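Side-chain contacts in P450 epoxidase (Sorangium cellulosum, PDB 1Q5D), which belongs to the cytochrome P450 family, a class of haem-binding enzymes, and carries its haem within a largely helical fold: residues A[291-294]-A[295-298]; A[340-344]-A[345-349]; A[375-378]-A[379-383]. All blocks are in the same frame, centred on the assembly; numbering follows the deposited sequence.

Contact 1 of 3, residues A[291-294]-A[295-298]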
ATOM      1  N   LEU A 291       0.818  14.160   5.781  1.00 30.67           N
ATOM      2  CA  LEU A 291       0.669  12.991   4.922  1.00 31.15           C
ATOM      3  C   LEU A 291       0.459  11.768   5.789  1.00 30.01           C
ATOM      4  O   LEU A 291      -0.275  10.856   5.416  1.00 29.69           O
ATOM      5  CB  LEU A 291       1.893  12.809   4.013  1.00 30.71           C
ATOM      6  CG  LEU A 291       2.090  13.927   2.988  1.00 32.49           C
ATOM      7  CD1 LEU A 291       3.453  13.781   2.296  1.00 31.98           C
ATOM      8  CD2 LEU A 291       0.959  13.908   1.960  1.00 32.78           C
ATOM      9  N   ASP A 292       1.087  11.756   6.961  1.00 29.47           N
ATOM     10  CA  ASP A 292       0.874  10.658   7.900  1.00 29.96           C
ATOM     11  C   ASP A 292      -0.548  10.716   8.469  1.00 29.08           C
ATOM     12  O   ASP A 292      -1.202   9.677   8.677  1.00 29.84           O
ATOM     13  CB  ASP A 292       1.911  10.680   9.027  1.00 30.52           C
ATOM     14  CG  ASP A 292       3.313  10.364   8.539  1.00 32.54           C
ATOM     15  OD1 ASP A 292       3.453   9.664   7.510  1.00 33.02           O
ATOM     16  OD2 ASP A 292       4.345  10.764   9.120  1.00 33.62           O
ATOM     17  N   GLU A 293      -1.016  11.923   8.727  1.00 28.31           N
ATOM     18  CA  GLU A 293      -2.379  12.115   9.213  1.00 29.03           C
ATOM     19  C   GLU A 293      -3.420  11.755   8.135  1.00 27.94           C
ATOM     20  O   GLU A 293      -4.532  11.377   8.456  1.00 27.86           O
ATOM     21  CB  GLU A 293      -2.575  13.550   9.725  1.00 30.25           C
ATOM     22  CG  GLU A 293      -4.020  13.955   9.995  1.00 32.50           C
ATOM     23  CD  GLU A 293      -4.623  13.285  11.209  1.00 32.27           C
ATOM     24  OE1 GLU A 293      -5.630  13.809  11.741  1.00 33.81           O
ATOM     25  OE2 GLU A 293      -4.100  12.252  11.652  1.00 32.71           O
ATOM     26  N   VAL A 294      -3.063  11.878   6.859  1.00 28.89           N
ATOM     27  CA  VAL A 294      -3.989  11.471   5.802  1.00 28.46           C
ATOM     28  C   VAL A 294      -4.314   9.989   5.977  1.00 28.40           C
ATOM     29  O   VAL A 294      -5.486   9.591   5.935  1.00 29.36           O
ATOM     30  CB  VAL A 294      -3.417  11.712   4.390  1.00 29.24           C
ATOM     31  CG1 VAL A 294      -4.240  10.940   3.324  1.00 28.37           C
ATOM     32  CG2 VAL A 294      -3.399  13.179   4.061  1.00 29.19           C
ATOM     33  N   LEU A 295      -3.277   9.178   6.208  1.00 28.05           N
ATOM     34  CA  LEU A 295      -3.446   7.733   6.367  1.00 27.91           C
ATOM     35  C   LEU A 295      -4.043   7.341   7.699  1.00 28.32           C
ATOM     36  O   LEU A 295      -4.653   6.278   7.819  1.00 27.06           O
ATOM     37  CB  LEU A 295      -2.127   6.987   6.166  1.00 28.15           C
ATOM     38  CG  LEU A 295      -1.572   7.026   4.740  1.00 27.13           C
ATOM     39  CD1 LEU A 295      -0.281   6.276   4.646  1.00 27.51           C
ATOM     40  CD2 LEU A 295      -2.584   6.475   3.725  1.00 28.33           C
ATOM     41  N   ARG A 296      -3.861   8.196   8.701  1.00 28.52           N
ATOM     42  CA  ARG A 296      -4.447   7.964  10.017  1.00 29.27           C
ATOM     43  C   ARG A 296      -5.955   8.283   9.967  1.00 29.36           C
ATOM     44  O   ARG A 296      -6.798   7.481  10.403  1.00 29.51           O
ATOM     45  CB  ARG A 296      -3.702   8.833  11.062  1.00 29.32           C
ATOM     46  CG  ARG A 296      -3.917   8.430  12.528  1.00 30.14           C
ATOM     47  CD  ARG A 296      -5.324   8.773  13.088  1.00 30.22           C
ATOM     48  NE  ARG A 296      -5.792  10.130  12.785  1.00 31.45           N
ATOM     49  CZ  ARG A 296      -7.046  10.555  12.993  1.00 32.21           C
ATOM     50  NH1 ARG A 296      -7.956   9.725  13.478  1.00 32.33           N
ATOM     51  NH2 ARG A 296      -7.400  11.805  12.721  1.00 31.89           N
ATOM     52  N   PHE A 297      -6.290   9.448   9.420  1.00 29.59           N
ATOM     53  CA  PHE A 297      -7.656   9.952   9.430  1.00 31.06           C
ATOM     54  C   PHE A 297      -8.507   9.242   8.377  1.00 31.82           C
ATOM     55  O   PHE A 297      -9.684   8.925   8.621  1.00 31.26           O
ATOM     56  CB  PHE A 297      -7.664  11.454   9.129  1.00 31.65           C
ATOM     57  CG  PHE A 297      -9.035  12.019   8.839  1.00 32.57           C
ATOM     58  CD1 PHE A 297      -9.995  12.090   9.834  1.00 33.15           C
ATOM     59  CD2 PHE A 297      -9.347  12.517   7.582  1.00 32.16           C
ATOM     60  CE1 PHE A 297     -11.252  12.610   9.578  1.00 33.40           C
ATOM     61  CE2 PHE A 297     -10.601  13.047   7.322  1.00 32.99           C
ATOM     62  CZ  PHE A 297     -11.556  13.100   8.317  1.00 33.83           C
ATOM     63  N   ASP A 298      -7.903   8.982   7.223  1.00 31.26           N
ATOM     64  CA  ASP A 298      -8.654   8.451   6.080  1.00 32.35           C
ATOM     65  C   ASP A 298      -7.897   7.323   5.412  1.00 31.01           C
ATOM     66  O   ASP A 298      -7.483   7.437   4.253  1.00 32.74           O
ATOM     67  CB  ASP A 298      -8.903   9.580   5.086  1.00 33.77           C
ATOM     68  CG  ASP A 298     -10.107   9.330   4.196  1.00 36.24           C
ATOM     69  OD1 ASP A 298     -10.868   8.357   4.408  1.00 37.45           O
ATOM     70  OD2 ASP A 298     -10.352  10.096   3.250  1.00 37.83           O
TER
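Glu293 lays its carboxylate alongside the guanidinium of Arg296, one helical turn further on, and the two side chains run side by side in the same direction. Arg296 grips it side-on with two nitrogens: Arg296 NE reaches Glu293 OE2 at 2.9 Å, and Arg296 NH2 reaches Glu293 OE1 at 2.8 Å. Both oxygens are met on their syn sides and lie practically in the guanidinium plane. The fit is twisted, though, because the carboxylate plane is turned 32° from that of the guanidinium. Glu293 gets there by bending at chi2 (71°), while Arg296 folds back at chi2 and chi3, bends that bring the carboxylate and the NE/NH2 side of the guanidinium level with each other.

This is the ExxR motif of the P450 K helix, here helix 287-297. The third member of the Glu-Arg-Arg triad is Arg350, whose NE also salt-bridges Glu293 OE1. Along the backbone the helix is ending: Phe297 N bonds to Glu293 O at 2.8 Å, and the amide N of Asp298, the first residue to leave helical angles, still reaches Val294 O at 2.8 Å. Leu295 points to another side of the helix, where its side chain touches the haem.

Arg296 NH1 spends its hydrogens on the carbonyls of Leu334 and Pro343. With NE and NH2 held by the carboxylate, the guanidinium is fixed in rotation. Two arginines and the Asp347 amide, which donates to OE1, surround Glu293 and would favour its ionised form, offsetting the cost of burying the charge.

Contact 2 of 3, residues A[340-344]-A[345-349]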
ATOM      1  N   PHE A 340      -6.589   8.272  19.655  1.00 39.41           N
ATOM      2  CA  PHE A 340      -6.442   9.566  19.005  1.00 39.31           C
ATOM      3  C   PHE A 340      -7.570  10.459  19.485  1.00 41.22           C
ATOM      4  O   PHE A 340      -8.736  10.094  19.362  1.00 41.52           O
ATOM      5  CB  PHE A 340      -6.480   9.427  17.468  1.00 37.78           C
ATOM      6  CG  PHE A 340      -5.544   8.368  16.928  1.00 36.03           C
ATOM      7  CD1 PHE A 340      -4.213   8.674  16.655  1.00 35.46           C
ATOM      8  CD2 PHE A 340      -5.991   7.074  16.704  1.00 34.89           C
ATOM      9  CE1 PHE A 340      -3.353   7.720  16.177  1.00 33.69           C
ATOM     10  CE2 PHE A 340      -5.130   6.095  16.240  1.00 33.89           C
ATOM     11  CZ  PHE A 340      -3.801   6.423  15.964  1.00 33.98           C
ATOM     12  N   SER A 341      -7.223  11.618  20.045  1.00 42.56           N
ATOM     13  CA  SER A 341      -8.218  12.581  20.506  1.00 43.90           C
ATOM     14  C   SER A 341      -8.844  13.274  19.324  1.00 43.94           C
ATOM     15  O   SER A 341      -8.158  13.571  18.346  1.00 44.46           O
ATOM     16  CB  SER A 341      -7.574  13.632  21.417  1.00 45.38           C
ATOM     17  OG  SER A 341      -7.288  13.068  22.682  1.00 47.68           O
ATOM     18  N   ARG A 342     -10.142  13.553  19.424  1.00 42.98           N
ATOM     19  CA  ARG A 342     -10.902  14.081  18.303  1.00 43.21           C
ATOM     20  C   ARG A 342     -10.597  13.267  17.041  1.00 41.76           C
ATOM     21  O   ARG A 342     -10.189  13.824  16.019  1.00 40.68           O
ATOM     22  CB  ARG A 342     -10.586  15.560  18.073  1.00 45.04           C
ATOM     23  CG  ARG A 342     -10.893  16.460  19.275  1.00 48.02           C
ATOM     24  CD  ARG A 342     -10.793  17.941  18.965  1.00 49.47           C
ATOM     25  NE  ARG A 342      -9.695  18.196  18.042  1.00 51.63           N
ATOM     26  CZ  ARG A 342      -9.606  19.260  17.257  1.00 52.47           C
ATOM     27  NH1 ARG A 342     -10.547  20.191  17.289  1.00 53.04           N
ATOM     28  NH2 ARG A 342      -8.570  19.392  16.435  1.00 53.13           N
ATOM     29  N   PRO A 343     -10.833  11.960  17.115  1.00 40.59           N
ATOM     30  CA  PRO A 343     -10.374  11.028  16.073  1.00 39.66           C
ATOM     31  C   PRO A 343     -11.037  11.282  14.719  1.00 39.42           C
ATOM     32  O   PRO A 343     -10.470  10.918  13.691  1.00 38.24           O
ATOM     33  CB  PRO A 343     -10.741   9.645  16.641  1.00 39.66           C
ATOM     34  CG  PRO A 343     -11.867   9.897  17.622  1.00 40.82           C
ATOM     35  CD  PRO A 343     -11.587  11.282  18.191  1.00 40.40           C
ATOM     36  N   ASP A 344     -12.203  11.927  14.710  1.00 38.69           N
ATOM     37  CA  ASP A 344     -12.909  12.179  13.455  1.00 39.48           C
ATOM     38  C   ASP A 344     -12.604  13.559  12.898  1.00 38.04           C
ATOM     39  O   ASP A 344     -13.317  14.082  12.054  1.00 37.72           O
ATOM     40  CB  ASP A 344     -14.416  11.942  13.610  1.00 41.81           C
ATOM     41  CG  ASP A 344     -14.724  10.621  14.303  1.00 43.86           C
ATOM     42  OD1 ASP A 344     -14.037   9.616  14.020  1.00 43.93           O
ATOM     43  OD2 ASP A 344     -15.626  10.494  15.165  1.00 45.68           O
ATOM     44  N   VAL A 345     -11.504  14.131  13.362  1.00 37.58           N
ATOM     45  CA  VAL A 345     -11.037  15.410  12.859  1.00 38.14           C
ATOM     46  C   VAL A 345      -9.681  15.204  12.174  1.00 37.08           C
ATOM     47  O   VAL A 345      -8.774  14.605  12.747  1.00 36.34           O
ATOM     48  CB  VAL A 345     -10.868  16.422  14.013  1.00 38.02           C
ATOM     49  CG1 VAL A 345     -10.232  17.704  13.520  1.00 38.86           C
ATOM     50  CG2 VAL A 345     -12.237  16.709  14.700  1.00 38.60           C
ATOM     51  N   PHE A 346      -9.566  15.700  10.950  1.00 37.24           N
ATOM     52  CA  PHE A 346      -8.306  15.715  10.214  1.00 36.31           C
ATOM     53  C   PHE A 346      -7.436  16.834  10.782  1.00 36.60           C
ATOM     54  O   PHE A 346      -7.689  18.020  10.546  1.00 36.42           O
ATOM     55  CB  PHE A 346      -8.593  15.942   8.727  1.00 36.80           C
ATOM     56  CG  PHE A 346      -7.363  15.969   7.840  1.00 36.85           C
ATOM     57  CD1 PHE A 346      -6.490  14.893   7.786  1.00 37.15           C
ATOM     58  CD2 PHE A 346      -7.108  17.069   7.036  1.00 37.16           C
ATOM     59  CE1 PHE A 346      -5.372  14.917   6.958  1.00 36.70           C
ATOM     60  CE2 PHE A 346      -5.992  17.106   6.208  1.00 37.13           C
ATOM     61  CZ  PHE A 346      -5.127  16.032   6.164  1.00 37.25           C
ATOM     62  N   ASP A 347      -6.413  16.452  11.538  1.00 36.54           N
ATOM     63  CA  ASP A 347      -5.592  17.429  12.257  1.00 36.49           C
ATOM     64  C   ASP A 347      -4.119  17.256  11.924  1.00 35.36           C
ATOM     65  O   ASP A 347      -3.459  16.412  12.487  1.00 35.31           O
ATOM     66  CB  ASP A 347      -5.812  17.281  13.763  1.00 37.17           C
ATOM     67  CG  ASP A 347      -5.017  18.284  14.575  1.00 37.71           C
ATOM     68  OD1 ASP A 347      -4.375  19.190  13.988  1.00 37.12           O
ATOM     69  OD2 ASP A 347      -4.971  18.223  15.815  1.00 38.46           O
ATOM     70  N   VAL A 348      -3.613  18.067  11.006  1.00 35.79           N
ATOM     71  CA  VAL A 348      -2.242  17.923  10.524  1.00 36.55           C
ATOM     72  C   VAL A 348      -1.173  18.325  11.555  1.00 37.93           C
ATOM     73  O   VAL A 348       0.019  18.201  11.294  1.00 37.81           O
ATOM     74  CB  VAL A 348      -2.041  18.703   9.212  1.00 36.78           C
ATOM     75  CG1 VAL A 348      -2.988  18.183   8.136  1.00 36.27           C
ATOM     76  CG2 VAL A 348      -2.239  20.205   9.426  1.00 36.27           C
ATOM     77  N   ARG A 349      -1.614  18.781  12.726  1.00 38.83           N
ATOM     78  CA  ARG A 349      -0.723  19.090  13.842  1.00 40.83           C
ATOM     79  C   ARG A 349      -0.697  17.977  14.893  1.00 39.86           C
ATOM     80  O   ARG A 349       0.145  17.985  15.793  1.00 39.67           O
ATOM     81  CB  ARG A 349      -1.159  20.388  14.525  1.00 43.33           C
ATOM     82  CG  ARG A 349      -0.930  21.646  13.731  1.00 47.00           C
ATOM     83  CD  ARG A 349      -1.489  22.895  14.429  1.00 50.33           C
ATOM     84  NE  ARG A 349      -0.973  24.142  13.871  1.00 53.13           N
ATOM     85  CZ  ARG A 349       0.295  24.536  13.953  1.00 55.07           C
ATOM     86  NH1 ARG A 349       1.194  23.781  14.574  1.00 56.21           N
ATOM     87  NH2 ARG A 349       0.671  25.689  13.409  1.00 56.13           N
TER
HETATM   88  O   HOH W   1      -6.855  16.598  17.681  1.00 49.89           O
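Arg342 folds its side chain back over Val345, three residues on, across a type I beta turn that runs from Arg342 to Val345 in the meander, the irregular segment that leads toward the haem-binding loop in P450s. The turn is closed by Val345 N bonding to Arg342 O at 3.0 Å, with the donor well above the carbonyl plane.

From CB outward the arginine stays close to the valine. Arg342 CB packs on Val345 CG2 at 3.9 Å, one methyl taking the root of the side chain. The chain then extends through chi2 and bends at chi3 (-37°), which swings the guanidinium over the other methyl. Arg342 NE donates to a water 3.3 Å away, which sits at the guanidinium edge, in plane. Arg342 CZ lies 4.1 Å from Val345 CG1, and that methyl is 3.7 Å above the guanidinium plane, offset toward its rim. Arg342 NH2 touches the same methyl and also faces Asp347 OD2 at 3.8 Å, a long salt bridge in which the guanidinium and carboxylate planes stand almost perpendicular, 86° apart. The same water that accepts from Arg342 NE donates to Asp347 OD2 at 3.1 Å, and it thus bridges NE and the carboxylate.

The backbone of the turn is tied inward: Arg350 NH2 bonds to both Arg342 O and Val345 O. Asp344 OD1 forms a salt bridge with Arg335.

The other oxygen of Asp347 makes an Asx turn: Asp347 OD1 accepts from Arg349 N at 3.1 Å, the donor approaching 55° out of the carboxylate plane.

Contact 3 of 3, residues A[375-378]-A[379-383]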
ATOM      1  N   ALA A 375       5.196  11.343  -1.963  1.00 28.06           N
ATOM      2  CA  ALA A 375       4.006  12.130  -1.682  1.00 28.90           C
ATOM      3  C   ALA A 375       4.363  13.568  -1.300  1.00 29.37           C
ATOM      4  O   ALA A 375       3.669  14.510  -1.669  1.00 29.57           O
ATOM      5  CB  ALA A 375       3.160  11.462  -0.592  1.00 28.03           C
ATOM      6  N   GLU A 376       5.454  13.732  -0.565  1.00 31.23           N
ATOM      7  CA  GLU A 376       5.905  15.075  -0.194  1.00 33.30           C
ATOM      8  C   GLU A 376       6.177  15.898  -1.448  1.00 32.09           C
ATOM      9  O   GLU A 376       5.701  17.024  -1.594  1.00 31.73           O
ATOM     10  CB  GLU A 376       7.172  14.963   0.643  1.00 36.79           C
ATOM     11  CG  GLU A 376       7.331  16.047   1.691  1.00 40.65           C
ATOM     12  CD  GLU A 376       8.672  15.957   2.390  1.00 43.15           C
ATOM     13  OE1 GLU A 376       9.229  14.829   2.490  1.00 44.03           O
ATOM     14  OE2 GLU A 376       9.173  17.019   2.828  1.00 44.98           O
ATOM     15  N   ILE A 377       6.922  15.315  -2.367  1.00 30.76           N
ATOM     16  CA  ILE A 377       7.220  15.989  -3.634  1.00 31.43           C
ATOM     17  C   ILE A 377       5.964  16.223  -4.470  1.00 30.69           C
ATOM     18  O   ILE A 377       5.738  17.319  -4.963  1.00 31.37           O
ATOM     19  CB  ILE A 377       8.256  15.174  -4.430  1.00 30.37           C
ATOM     20  CG1 ILE A 377       9.624  15.256  -3.751  1.00 31.48           C
ATOM     21  CG2 ILE A 377       8.353  15.677  -5.865  1.00 31.07           C
ATOM     22  CD1 ILE A 377      10.624  14.236  -4.273  1.00 30.96           C
ATOM     23  N   ALA A 378       5.129  15.194  -4.615  1.00 30.78           N
ATOM     24  CA  ALA A 378       3.949  15.286  -5.482  1.00 30.05           C
ATOM     25  C   ALA A 378       2.903  16.256  -4.959  1.00 29.77           C
ATOM     26  O   ALA A 378       2.373  17.081  -5.713  1.00 30.91           O
ATOM     27  CB  ALA A 378       3.308  13.891  -5.670  1.00 29.61           C
ATOM     28  N   VAL A 379       2.585  16.133  -3.676  1.00 29.48           N
ATOM     29  CA  VAL A 379       1.554  16.958  -3.052  1.00 30.92           C
ATOM     30  C   VAL A 379       2.087  18.371  -2.788  1.00 31.91           C
ATOM     31  O   VAL A 379       1.392  19.348  -3.064  1.00 33.65           O
ATOM     32  CB  VAL A 379       1.026  16.358  -1.742  1.00 30.53           C
ATOM     33  CG1 VAL A 379      -0.097  17.250  -1.153  1.00 30.90           C
ATOM     34  CG2 VAL A 379       0.530  14.908  -1.946  1.00 29.88           C
ATOM     35  N   GLY A 380       3.311  18.473  -2.276  1.00 32.18           N
ATOM     36  CA  GLY A 380       3.939  19.775  -2.083  1.00 34.20           C
ATOM     37  C   GLY A 380       3.962  20.577  -3.385  1.00 35.19           C
ATOM     38  O   GLY A 380       3.491  21.714  -3.431  1.00 36.61           O
ATOM     39  N   THR A 381       4.467  19.968  -4.455  1.00 34.49           N
ATOM     40  CA  THR A 381       4.575  20.640  -5.756  1.00 34.36           C
ATOM     41  C   THR A 381       3.250  21.123  -6.322  1.00 35.12           C
ATOM     42  O   THR A 381       3.135  22.278  -6.772  1.00 34.71           O
ATOM     43  CB  THR A 381       5.223  19.708  -6.782  1.00 34.46           C
ATOM     44  OG1 THR A 381       6.581  19.441  -6.413  1.00 34.64           O
ATOM     45  CG2 THR A 381       5.326  20.390  -8.149  1.00 33.79           C
ATOM     46  N   ILE A 382       2.252  20.239  -6.345  1.00 34.42           N
ATOM     47  CA  ILE A 382       0.984  20.591  -6.974  1.00 34.99           C
ATOM     48  C   ILE A 382       0.317  21.801  -6.311  1.00 35.27           C
ATOM     49  O   ILE A 382      -0.226  22.672  -6.994  1.00 35.98           O
ATOM     50  CB  ILE A 382       0.023  19.355  -7.129  1.00 34.52           C
ATOM     51  CG1 ILE A 382      -1.099  19.682  -8.120  1.00 35.33           C
ATOM     52  CG2 ILE A 382      -0.523  18.906  -5.789  1.00 34.32           C
ATOM     53  CD1 ILE A 382      -1.914  18.472  -8.589  1.00 33.65           C
ATOM     54  N   PHE A 383       0.384  21.865  -4.986  1.00 36.34           N
ATOM     55  CA  PHE A 383      -0.197  22.977  -4.237  1.00 37.59           C
ATOM     56  C   PHE A 383       0.654  24.250  -4.264  1.00 39.24           C
ATOM     57  O   PHE A 383       0.120  25.343  -4.103  1.00 39.99           O
ATOM     58  CB  PHE A 383      -0.490  22.568  -2.782  1.00 36.59           C
ATOM     59  CG  PHE A 383      -1.784  21.819  -2.625  1.00 36.34           C
ATOM     60  CD1 PHE A 383      -1.790  20.492  -2.205  1.00 35.48           C
ATOM     61  CD2 PHE A 383      -2.996  22.433  -2.933  1.00 35.99           C
ATOM     62  CE1 PHE A 383      -2.984  19.787  -2.087  1.00 36.06           C
ATOM     63  CE2 PHE A 383      -4.191  21.748  -2.805  1.00 36.12           C
ATOM     64  CZ  PHE A 383      -4.188  20.416  -2.376  1.00 35.81           C
TER
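Thr381 turns its hydroxyl back onto the carbonyl of Ile377, one turn earlier, and Thr381 OG1 donates to Ile377 O at 2.7 Å. The torsion that allows this is chi1 -66°, which sets OG1 opposite the threonine's own carbonyl carbon and leaves the methyl, CG2, anti to N. Thr381 N also donates to Ile377 O, at 3.0 Å, so one carbonyl oxygen is gripped twice by the same residue, with hydroxyl and amide arriving from opposite faces of its plane. The hydroxyl runs alongside Ile377, whose CG2 comes within 4.2 Å of Thr381 OG1. Gln127 NE2, on helix 123-137, bonds to the same hydroxyl and ties it to the neighbouring helix.

These residues belong to helix 368-385, the L helix of the P450 fold, which follows the haem-binding loop. Its inner side carries Ala375 and Val379, packed against Leu291 of helix 287-297 and against helix 257-272.

Val379 makes a close methyl contact. At chi1 -178° its CG2 lies anti to the carbonyl carbon, beside N, and points toward the preceding turn; Val379 CG2 presses to 3.2 Å from Ala375 O, the carbonyl that also takes Val379 N at 2.8 Å. Ile382 too has CG1 anti to N (chi1 -164°), but its CG2 falls between the backbone N and the carbonyl carbon. That methyl rides over the preceding turn, with Ile382 CG2 3.4 Å from Ala378 O. The Ala378 carbonyl oxygen accepts from Ile382 N at 3.2 Å and also takes a hydrogen bond from Tyr149 OH.

Contacts 1 and 3 are buried turns of two helices that pack on one another through Leu291, whose methyls touch Glu376, Ala375 and Val379; contact 2 is an irregular loop at the surface. Their chemistry follows: a charged cluster with a bidentate grip in contact 1, a long, water-assisted pairing in contact 2, and carbonyl-hydroxyl and methyl contacts in contact 3. Contacts 1 and 2 are joined directly, with Asp347 N to Glu293 OE1 and Arg296 NH1 to Pro343 O, so polar groups at the end of helix 287-297 bond to the meander loop. Contacts 2 and 3 do not touch, their nearest atoms being about 9 Å apart.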